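Local coordinates for protein acetone carboxylase alpha subunit (Xanthobacter autotrophicus Py2, PDB 5M45) that serves as the alpha subunit of a multi-chain enzyme assembly and belongs to the hydantoinase B/oxoprolinase family, at residues A[420-430]-A[462-470]; A[508-519]-A[623-634]. One frame throughout, in Å; residues are numbered along the deposited sequence.

Contacts 1 and 2 are neighbours in the fold, their centres about 12 Å apart, and contact 1 is complete in the chain before contact 2 begins. Residues 420-430 run out of helix 401-422. Both segments of contact 2 extend from one antiparallel sheet: 508-519 joins its strands 497-504 and 520-526. The other segment, 623-634, is a loop leading from strand 617-621 to helix 636-645. The loop 462-470 is the common element. Asp470 OD1 makes a salt bridge to Arg634 NH1 (2.8 Å), Thr463 O probably accepts a hydrogen bond from Gly517 N, and Ala465 and Ala467 pack on Phe628. The end of helix 401-422 is thereby tied, through 462-470, to the loops extending from the sheet.

Contact 1: residues A[420-430]-A[462-470]; sequences FGRGYLEEVNA and GTGATAVQD
Phe420, in the last turn of helix 401-422, offers the edge of its ring to Ala467 CB. The loop it meets is shaped by an ST turn and an ST motif, both opened by Thr466. Gly423, with positive phi, takes the chain out of the helix, and the short 3-10 segment 425-427 carries it on to Ala467 and Val468. Of the Leu425 side chain CB does the touching, 3.7 Å from Val468 CG2 and 4.0 Å from Ala467 CB, and its carbonyl O also lies against Ala467 CB. Glu426 CB points away from the loop and its carboxylate forms salt bridges with basic side-chain groups of another protein's chain, but its carbonyl O accepts from a water that also lies 2.7 Å from Thr466 OG1. That hydroxyl oxygen accepts from Val468 N and Gln469 N, and these bonds, with Thr466 N to Gln469 O, close a tight turn that presents Ala467 and Val468 to the 3-10 segment. Val428 closes over Ala467 with both branches: CG1, anti to its backbone N (chi1 167°), lies 3.7 Å from the buried Ala467 N, which has no partner in the model, and CG2 reaches Ala467 CB. Val428 O abuts Thr466 CB at 3.1 Å. Asn429 lays its amide alongside Gly464; OD1 accepts from Gly431 N, while ND2 bonds to a polar side chain of a second neighbouring chain. Asn429 CA makes a CA-H...O contact with Ala465 O, which also takes the one direct hydrogen bond between the segments, from Ala430 N (3.0 Å, 155° at H).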
loop_
_atom_site.group_PDB
_atom_site.type_symbol
_atom_site.label_atom_id
_atom_site.label_comp_id
_atom_site.label_asym_id
_atom_site.label_seq_id
_atom_site.Cartn_x
_atom_site.Cartn_y
_atom_site.Cartn_z
ATOM N N PHE A 420 16.260 -42.156 17.458
ATOM C CA PHE A 420 16.737 -42.672 18.741
ATOM C C PHE A 420 16.416 -44.154 18.927
ATOM O O PHE A 420 17.301 -44.957 19.317
ATOM C CB PHE A 420 16.183 -41.838 19.928
ATOM C CG PHE A 420 16.775 -42.236 21.234
ATOM C CD1 PHE A 420 16.233 -43.321 21.958
ATOM C CD2 PHE A 420 17.955 -41.648 21.688
ATOM C CE1 PHE A 420 16.847 -43.759 23.140
ATOM C CE2 PHE A 420 18.556 -42.089 22.863
ATOM C CZ PHE A 420 17.990 -43.114 23.594
ATOM N N GLY A 421 15.173 -44.520 18.616
ATOM C CA GLY A 421 14.734 -45.912 18.685
ATOM C C GLY A 421 15.507 -46.855 17.805
ATOM O O GLY A 421 15.792 -47.999 18.199
ATOM N N ARG A 422 15.877 -46.382 16.618
ATOM C CA ARG A 422 16.563 -47.204 15.634
ATOM C C ARG A 422 18.075 -47.252 15.819
ATOM O O ARG A 422 18.727 -48.166 15.298
ATOM C CB ARG A 422 16.212 -46.737 14.218
ATOM C CG ARG A 422 16.577 -47.720 13.131
ATOM C CD ARG A 422 15.792 -47.492 11.864
ATOM N NE ARG A 422 16.110 -48.475 10.831
ATOM C CZ ARG A 422 15.500 -48.542 9.653
ATOM N NH1 ARG A 422 14.516 -47.699 9.340
ATOM N NH2 ARG A 422 15.879 -49.412 8.762
ATOM N N GLY A 423 18.635 -46.296 16.567
ATOM C CA GLY A 423 20.097 -46.243 16.807
ATOM C C GLY A 423 20.873 -45.205 16.021
ATOM O O GLY A 423 22.103 -45.135 16.181
ATOM N N TYR A 424 20.180 -44.395 15.197
ATOM C CA TYR A 424 20.818 -43.272 14.477
ATOM C C TYR A 424 20.928 -42.031 15.397
ATOM O O TYR A 424 20.416 -40.958 15.109
ATOM C CB TYR A 424 20.132 -42.994 13.109
ATOM C CG TYR A 424 20.187 -44.218 12.210
ATOM C CD1 TYR A 424 21.425 -44.762 11.803
ATOM C CD2 TYR A 424 19.035 -44.885 11.809
ATOM C CE1 TYR A 424 21.491 -45.950 11.069
ATOM C CE2 TYR A 424 19.085 -46.054 11.068
ATOM C CZ TYR A 424 20.309 -46.592 10.707
ATOM O OH TYR A 424 20.346 -47.736 9.942
ATOM N N LEU A 425 21.671 -42.200 16.485
ATOM C CA LEU A 425 21.769 -41.182 17.561
ATOM C C LEU A 425 22.397 -39.899 17.044
ATOM O O LEU A 425 22.058 -38.804 17.528
ATOM C CB LEU A 425 22.610 -41.692 18.751
ATOM C CG LEU A 425 22.231 -43.017 19.398
ATOM C CD1 LEU A 425 23.101 -43.239 20.639
ATOM C CD2 LEU A 425 20.761 -43.037 19.733
ATOM N N GLU A 426 23.300 -40.028 16.056
ATOM C CA GLU A 426 23.930 -38.853 15.421
ATOM C C GLU A 426 22.937 -37.841 14.805
ATOM O O GLU A 426 23.260 -36.647 14.725
ATOM C CB GLU A 426 24.996 -39.273 14.389
ATOM C CG GLU A 426 24.520 -39.869 13.073
ATOM C CD GLU A 426 24.172 -41.380 13.087
ATOM O OE1 GLU A 426 24.060 -41.999 14.173
ATOM O OE2 GLU A 426 24.049 -41.978 11.954
ATOM N N GLU A 427 21.766 -38.312 14.387
ATOM C CA GLU A 427 20.746 -37.479 13.733
ATOM C C GLU A 427 19.762 -36.839 14.705
ATOM O O GLU A 427 19.023 -35.935 14.306
ATOM C CB GLU A 427 19.943 -38.284 12.704
ATOM C CG GLU A 427 20.779 -38.913 11.587
ATOM C CD GLU A 427 21.311 -37.924 10.550
ATOM O OE1 GLU A 427 21.024 -36.694 10.640
ATOM O OE2 GLU A 427 22.017 -38.370 9.578
ATOM N N VAL A 428 19.718 -37.292 15.955
ATOM C CA VAL A 428 18.792 -36.723 16.934
ATOM C C VAL A 428 19.065 -35.203 17.119
ATOM O O VAL A 428 20.224 -34.774 17.145
ATOM C CB VAL A 428 18.891 -37.474 18.286
ATOM C CG1 VAL A 428 18.199 -36.728 19.415
ATOM C CG2 VAL A 428 18.369 -38.903 18.133
ATOM N N ASN A 429 17.983 -34.417 17.231
ATOM C CA ASN A 429 18.086 -32.979 17.518
ATOM C C ASN A 429 16.797 -32.573 18.223
ATOM O O ASN A 429 15.684 -32.815 17.698
ATOM C CB ASN A 429 18.312 -32.218 16.218
ATOM C CG ASN A 429 18.597 -30.732 16.420
ATOM O OD1 ASN A 429 17.793 -30.000 16.990
ATOM N ND2 ASN A 429 19.742 -30.268 15.895
ATOM N N ALA A 430 16.927 -32.011 19.431
ATOM C CA ALA A 430 15.768 -31.672 20.248
ATOM C C ALA A 430 14.902 -30.538 19.668
ATOM O O ALA A 430 13.795 -30.340 20.137
ATOM C CB ALA A 430 16.215 -31.322 21.655
ATOM N N GLY A 462 21.032 -20.412 19.242
ATOM C CA GLY A 462 21.442 -21.748 19.666
ATOM C C GLY A 462 20.694 -22.851 18.920
ATOM O O GLY A 462 19.556 -22.644 18.463
ATOM N N THR A 463 21.333 -24.006 18.774
ATOM C CA THR A 463 20.692 -25.196 18.173
ATOM C C THR A 463 20.384 -26.256 19.243
ATOM O O THR A 463 20.982 -26.276 20.331
ATOM C CB THR A 463 21.512 -25.821 17.025
ATOM O OG1 THR A 463 22.679 -26.477 17.552
ATOM C CG2 THR A 463 21.929 -24.797 16.022
ATOM N N GLY A 464 19.410 -27.117 18.933
ATOM C CA GLY A 464 19.050 -28.210 19.819
ATOM C C GLY A 464 20.194 -29.195 20.079
ATOM O O GLY A 464 20.974 -29.505 19.181
ATOM N N ALA A 465 20.287 -29.682 21.317
ATOM C CA ALA A 465 21.215 -30.769 21.672
ATOM C C ALA A 465 20.889 -32.073 20.940
ATOM O O ALA A 465 19.728 -32.315 20.545
ATOM C CB ALA A 465 21.193 -31.018 23.168
ATOM N N THR A 466 21.906 -32.916 20.772
ATOM C CA THR A 466 21.710 -34.242 20.167
ATOM C C THR A 466 21.787 -35.345 21.237
ATOM O O THR A 466 21.994 -35.061 22.431
ATOM C CB THR A 466 22.692 -34.492 18.969
ATOM O OG1 THR A 466 23.959 -35.028 19.424
ATOM C CG2 THR A 466 22.909 -33.187 18.165
ATOM N N ALA A 467 21.610 -36.604 20.817
ATOM C CA ALA A 467 21.738 -37.734 21.720
ATOM C C ALA A 467 23.210 -38.097 22.038
ATOM O O ALA A 467 23.461 -38.945 22.877
ATOM C CB ALA A 467 21.014 -38.938 21.177
ATOM N N VAL A 468 24.142 -37.394 21.383
ATOM C CA VAL A 468 25.588 -37.672 21.445
ATOM C C VAL A 468 26.443 -36.497 21.943
ATOM O O VAL A 468 27.538 -36.708 22.438
ATOM C CB VAL A 468 26.009 -38.089 19.986
ATOM C CG1 VAL A 468 27.488 -38.089 19.780
ATOM C CG2 VAL A 468 25.450 -39.488 19.711
ATOM N N GLN A 469 25.968 -35.257 21.756
ATOM C CA GLN A 469 26.743 -34.049 22.091
ATOM C C GLN A 469 25.861 -32.809 22.262
ATOM O O GLN A 469 24.672 -32.792 21.838
ATOM C CB GLN A 469 27.862 -33.803 21.072
ATOM C CG GLN A 469 27.427 -33.489 19.639
ATOM C CD GLN A 469 28.602 -33.437 18.640
ATOM O OE1 GLN A 469 29.749 -33.811 18.952
ATOM N NE2 GLN A 469 28.329 -32.985 17.478
ATOM N N ASP A 470 26.450 -31.777 22.885
ATOM C CA ASP A 470 25.810 -30.480 23.078
ATOM C C ASP A 470 25.402 -29.825 21.766
ATOM O O ASP A 470 26.038 -30.060 20.733
ATOM C CB ASP A 470 26.751 -29.501 23.806
ATOM C CG ASP A 470 27.031 -29.934 25.252
ATOM O OD1 ASP A 470 26.265 -30.771 25.810
ATOM O OD2 ASP A 470 28.052 -29.478 25.829
HETATM O O HOH W 1 24.971 -35.500 16.916
#

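Contact 2: residues A[508-519]-A[623-634]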
loop_
_atom_site.group_PDB
_atom_site.type_symbol
_atom_site.label_atom_id
_atom_site.label_comp_id
_atom_site.label_asym_id
_atom_site.label_seq_id
_atom_site.Cartn_x
_atom_site.Cartn_y
_atom_site.Cartn_z
ATOM N N SER A 508 21.237 -19.491 28.786
ATOM C CA SER A 508 20.172 -19.473 27.780
ATOM C C SER A 508 19.907 -20.876 27.163
ATOM O O SER A 508 18.764 -21.219 26.859
ATOM C CB SER A 508 20.427 -18.421 26.695
ATOM O OG SER A 508 21.651 -18.635 26.026
ATOM N N GLY A 509 20.955 -21.674 26.959
ATOM C CA GLY A 509 20.794 -23.014 26.389
ATOM C C GLY A 509 20.037 -23.931 27.341
ATOM O O GLY A 509 20.214 -23.858 28.593
ATOM N N GLY A 510 19.150 -24.758 26.773
ATOM C CA GLY A 510 18.303 -25.652 27.549
ATOM C C GLY A 510 19.113 -26.719 28.277
ATOM O O GLY A 510 19.954 -27.396 27.673
ATOM N N SER A 511 18.863 -26.849 29.578
ATOM C CA SER A 511 19.590 -27.815 30.411
ATOM C C SER A 511 19.306 -29.274 30.024
ATOM O O SER A 511 18.175 -29.624 29.606
ATOM C CB SER A 511 19.254 -27.609 31.895
ATOM O OG SER A 511 19.529 -26.262 32.256
ATOM N N GLY A 512 20.338 -30.095 30.159
ATOM C CA GLY A 512 20.204 -31.519 29.860
ATOM C C GLY A 512 21.486 -32.298 30.083
ATOM O O GLY A 512 22.544 -31.699 30.400
ATOM N N LYS A 513 21.395 -33.613 29.932
ATOM C CA LYS A 513 22.603 -34.433 29.796
ATOM C C LYS A 513 23.576 -33.827 28.745
ATOM O O LYS A 513 24.796 -33.698 28.986
ATOM C CB LYS A 513 22.252 -35.859 29.396
ATOM C CG LYS A 513 23.441 -36.773 29.582
ATOM C CD LYS A 513 23.648 -37.672 28.385
ATOM C CE LYS A 513 22.963 -38.953 28.552
ATOM N NZ LYS A 513 23.781 -40.006 27.842
ATOM N N TYR A 514 23.002 -33.472 27.604
ATOM C CA TYR A 514 23.632 -32.596 26.608
ATOM C C TYR A 514 22.813 -31.285 26.594
ATOM O O TYR A 514 21.566 -31.282 26.552
ATOM C CB TYR A 514 23.753 -33.276 25.215
ATOM C CG TYR A 514 24.592 -34.528 25.290
ATOM C CD1 TYR A 514 25.975 -34.458 25.576
ATOM C CD2 TYR A 514 24.020 -35.803 25.146
ATOM C CE1 TYR A 514 26.738 -35.612 25.709
ATOM C CE2 TYR A 514 24.791 -36.959 25.255
ATOM C CZ TYR A 514 26.129 -36.866 25.549
ATOM O OH TYR A 514 26.902 -38.025 25.679
ATOM N N ARG A 515 23.538 -30.178 26.686
ATOM C CA ARG A 515 22.967 -28.839 26.821
ATOM C C ARG A 515 22.674 -28.289 25.430
ATOM O O ARG A 515 23.483 -28.476 24.499
ATOM C CB ARG A 515 23.978 -27.924 27.564
ATOM C CG ARG A 515 23.515 -26.488 27.741
ATOM C CD ARG A 515 24.574 -25.529 28.334
ATOM N NE ARG A 515 25.951 -25.658 27.882
ATOM C CZ ARG A 515 26.428 -25.371 26.664
ATOM N NH1 ARG A 515 25.660 -24.929 25.661
ATOM N NH2 ARG A 515 27.715 -25.517 26.441
ATOM N N GLY A 516 21.522 -27.641 25.270
ATOM C CA GLY A 516 21.254 -26.878 24.065
ATOM C C GLY A 516 22.245 -25.717 23.880
ATOM O O GLY A 516 22.845 -25.213 24.852
ATOM N N GLY A 517 22.420 -25.297 22.630
ATOM C CA GLY A 517 23.272 -24.161 22.342
ATOM C C GLY A 517 22.789 -22.896 23.059
ATOM O O GLY A 517 21.567 -22.628 23.136
ATOM N N CYS A 518 23.727 -22.119 23.600
ATOM C CA CYS A 518 23.385 -20.792 24.099
ATOM C C CYS A 518 23.125 -19.827 22.934
ATOM O O CYS A 518 23.636 -20.015 21.814
ATOM C CB CYS A 518 24.484 -20.235 25.014
ATOM S SG CYS A 518 24.537 -21.044 26.628
ATOM N N GLY A 519 22.330 -18.798 23.204
ATOM C CA GLY A 519 22.277 -17.640 22.315
ATOM C C GLY A 519 23.451 -16.678 22.592
ATOM O O GLY A 519 24.478 -17.066 23.120
ATOM N N ARG A 623 18.003 -15.981 21.245
ATOM C CA ARG A 623 17.640 -17.161 22.063
ATOM C C ARG A 623 18.531 -18.398 21.878
ATOM O O ARG A 623 19.160 -18.601 20.829
ATOM C CB ARG A 623 16.192 -17.600 21.769
ATOM C CG ARG A 623 15.104 -16.518 21.720
ATOM C CD ARG A 623 15.001 -15.677 22.986
ATOM N NE ARG A 623 13.816 -14.789 22.911
ATOM C CZ ARG A 623 13.814 -13.456 22.897
ATOM N NH1 ARG A 623 14.919 -12.724 22.984
ATOM N NH2 ARG A 623 12.646 -12.826 22.832
ATOM N N GLY A 624 18.539 -19.224 22.911
ATOM C CA GLY A 624 19.162 -20.532 22.887
ATOM C C GLY A 624 18.231 -21.616 22.354
ATOM O O GLY A 624 17.054 -21.369 22.032
ATOM N N GLY A 625 18.800 -22.813 22.231
ATOM C CA GLY A 625 18.091 -24.027 21.806
ATOM C C GLY A 625 17.866 -25.031 22.958
ATOM O O GLY A 625 18.501 -24.906 23.999
ATOM N N PRO A 626 16.962 -26.009 22.753
ATOM C CA PRO A 626 16.574 -26.991 23.774
ATOM C C PRO A 626 17.597 -28.097 24.102
ATOM O O PRO A 626 18.443 -28.465 23.275
ATOM C CB PRO A 626 15.303 -27.604 23.185
ATOM C CG PRO A 626 15.512 -27.532 21.687
ATOM C CD PRO A 626 16.223 -26.203 21.486
ATOM N N GLY A 627 17.493 -28.624 25.319
ATOM C CA GLY A 627 18.414 -29.658 25.822
ATOM C C GLY A 627 17.938 -31.103 25.542
ATOM O O GLY A 627 16.783 -31.319 25.088
ATOM N N PHE A 628 18.843 -32.067 25.812
ATOM C CA PHE A 628 18.619 -33.496 25.676
ATOM C C PHE A 628 19.029 -34.295 26.922
ATOM O O PHE A 628 20.164 -34.174 27.406
ATOM C CB PHE A 628 19.427 -34.075 24.487
ATOM C CG PHE A 628 19.187 -35.554 24.274
ATOM C CD1 PHE A 628 19.916 -36.503 24.975
ATOM C CD2 PHE A 628 18.196 -35.978 23.424
ATOM C CE1 PHE A 628 19.642 -37.873 24.835
ATOM C CE2 PHE A 628 17.934 -37.362 23.261
ATOM C CZ PHE A 628 18.653 -38.285 23.961
ATOM N N GLY A 629 18.133 -35.177 27.377
ATOM C CA GLY A 629 18.422 -36.095 28.498
ATOM C C GLY A 629 18.359 -35.485 29.893
ATOM O O GLY A 629 18.350 -34.270 30.053
ATOM N N ASP A 630 18.383 -36.347 30.902
ATOM C CA ASP A 630 18.361 -35.922 32.308
ATOM C C ASP A 630 19.637 -35.153 32.665
ATOM O O ASP A 630 20.716 -35.709 32.555
ATOM C CB ASP A 630 18.233 -37.177 33.211
ATOM C CG ASP A 630 17.978 -36.854 34.706
ATOM O OD1 ASP A 630 18.149 -35.698 35.137
ATOM O OD2 ASP A 630 17.598 -37.806 35.451
ATOM N N PRO A 631 19.518 -33.893 33.150
ATOM C CA PRO A 631 20.727 -33.139 33.550
ATOM C C PRO A 631 21.555 -33.822 34.619
ATOM O O PRO A 631 22.750 -33.566 34.732
ATOM C CB PRO A 631 20.148 -31.845 34.151
ATOM C CG PRO A 631 18.823 -31.684 33.504
ATOM C CD PRO A 631 18.299 -33.075 33.300
ATOM N N LEU A 632 20.924 -34.695 35.413
ATOM C CA LEU A 632 21.669 -35.448 36.434
ATOM C C LEU A 632 22.671 -36.473 35.858
ATOM O O LEU A 632 23.524 -36.998 36.589
ATOM C CB LEU A 632 20.674 -36.151 37.404
ATOM C CG LEU A 632 20.968 -35.938 38.886
ATOM C CD1 LEU A 632 20.735 -34.490 39.268
ATOM C CD2 LEU A 632 20.040 -36.829 39.691
ATOM N N ASP A 633 22.553 -36.768 34.561
ATOM C CA ASP A 633 23.501 -37.607 33.857
ATOM C C ASP A 633 24.590 -36.840 33.102
ATOM O O ASP A 633 25.441 -37.474 32.481
ATOM C CB ASP A 633 22.765 -38.560 32.925
ATOM C CG ASP A 633 21.931 -39.621 33.736
ATOM O OD1 ASP A 633 22.391 -40.031 34.801
ATOM O OD2 ASP A 633 20.791 -40.004 33.381
ATOM N N ARG A 634 24.597 -35.498 33.152
ATOM C CA ARG A 634 25.636 -34.744 32.461
ATOM C C ARG A 634 26.997 -35.031 33.098
ATOM O O ARG A 634 27.084 -35.179 34.305
ATOM C CB ARG A 634 25.375 -33.243 32.491
ATOM C CG ARG A 634 26.397 -32.392 31.715
ATOM C CD ARG A 634 25.779 -31.071 31.349
ATOM N NE ARG A 634 26.600 -30.109 30.629
ATOM C CZ ARG A 634 26.922 -30.193 29.319
ATOM N NH1 ARG A 634 26.591 -31.259 28.597
ATOM N NH2 ARG A 634 27.634 -29.223 28.737
#
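Tyr514 and Phe628 face each other as an antiparallel hydrogen-bonded pair, Tyr514 N to Phe628 O and Phe628 N to Tyr514 O, each 2.9 Å. Their side chains point the same way, with Phe628 CD1 at the edge of the Tyr514 ring, 4.2 Å from CD2. Lys513 also faces Phe628, giving a classic beta bulge; its N bonds to Gly629 O from well above the carbonyl plane, and its CG rests on Asp633 CB. Arg634 reaches back across the bulge: with CG anti to its backbone N (chi1 -177°) and an extended chain, it passes along Gly512 O, and NH1 donates a hydrogen bond to Lys513 O (3.1 Å), the oxygen in the guanidinium plane but the donor 36° out of the carbonyl plane. Arg515 CB sits over one face, toward its rim. Away from the bulge, extended, largely polyproline II-like backbones pack side by side: Gly510, Gly516, Gly624 and Gly627 face backbone atoms too near to admit a CB. Gly510 N donates to Gly625 O and Gly625 N to Gly517 O, each 2.9 Å, while Gly516 N to Gly510 O joins the two arms of 508-519. Farther out, Asp642 OD2 forms salt bridges with Arg515 NE and Arg634 NH2; the two guanidinium planes stand 77° apart. Asp470 OD1, the partner of NH1, also accepts from Arg515 N. Asp630 OD1, salt-bridged to Arg687, accepts from Leu632 N in an Asx turn.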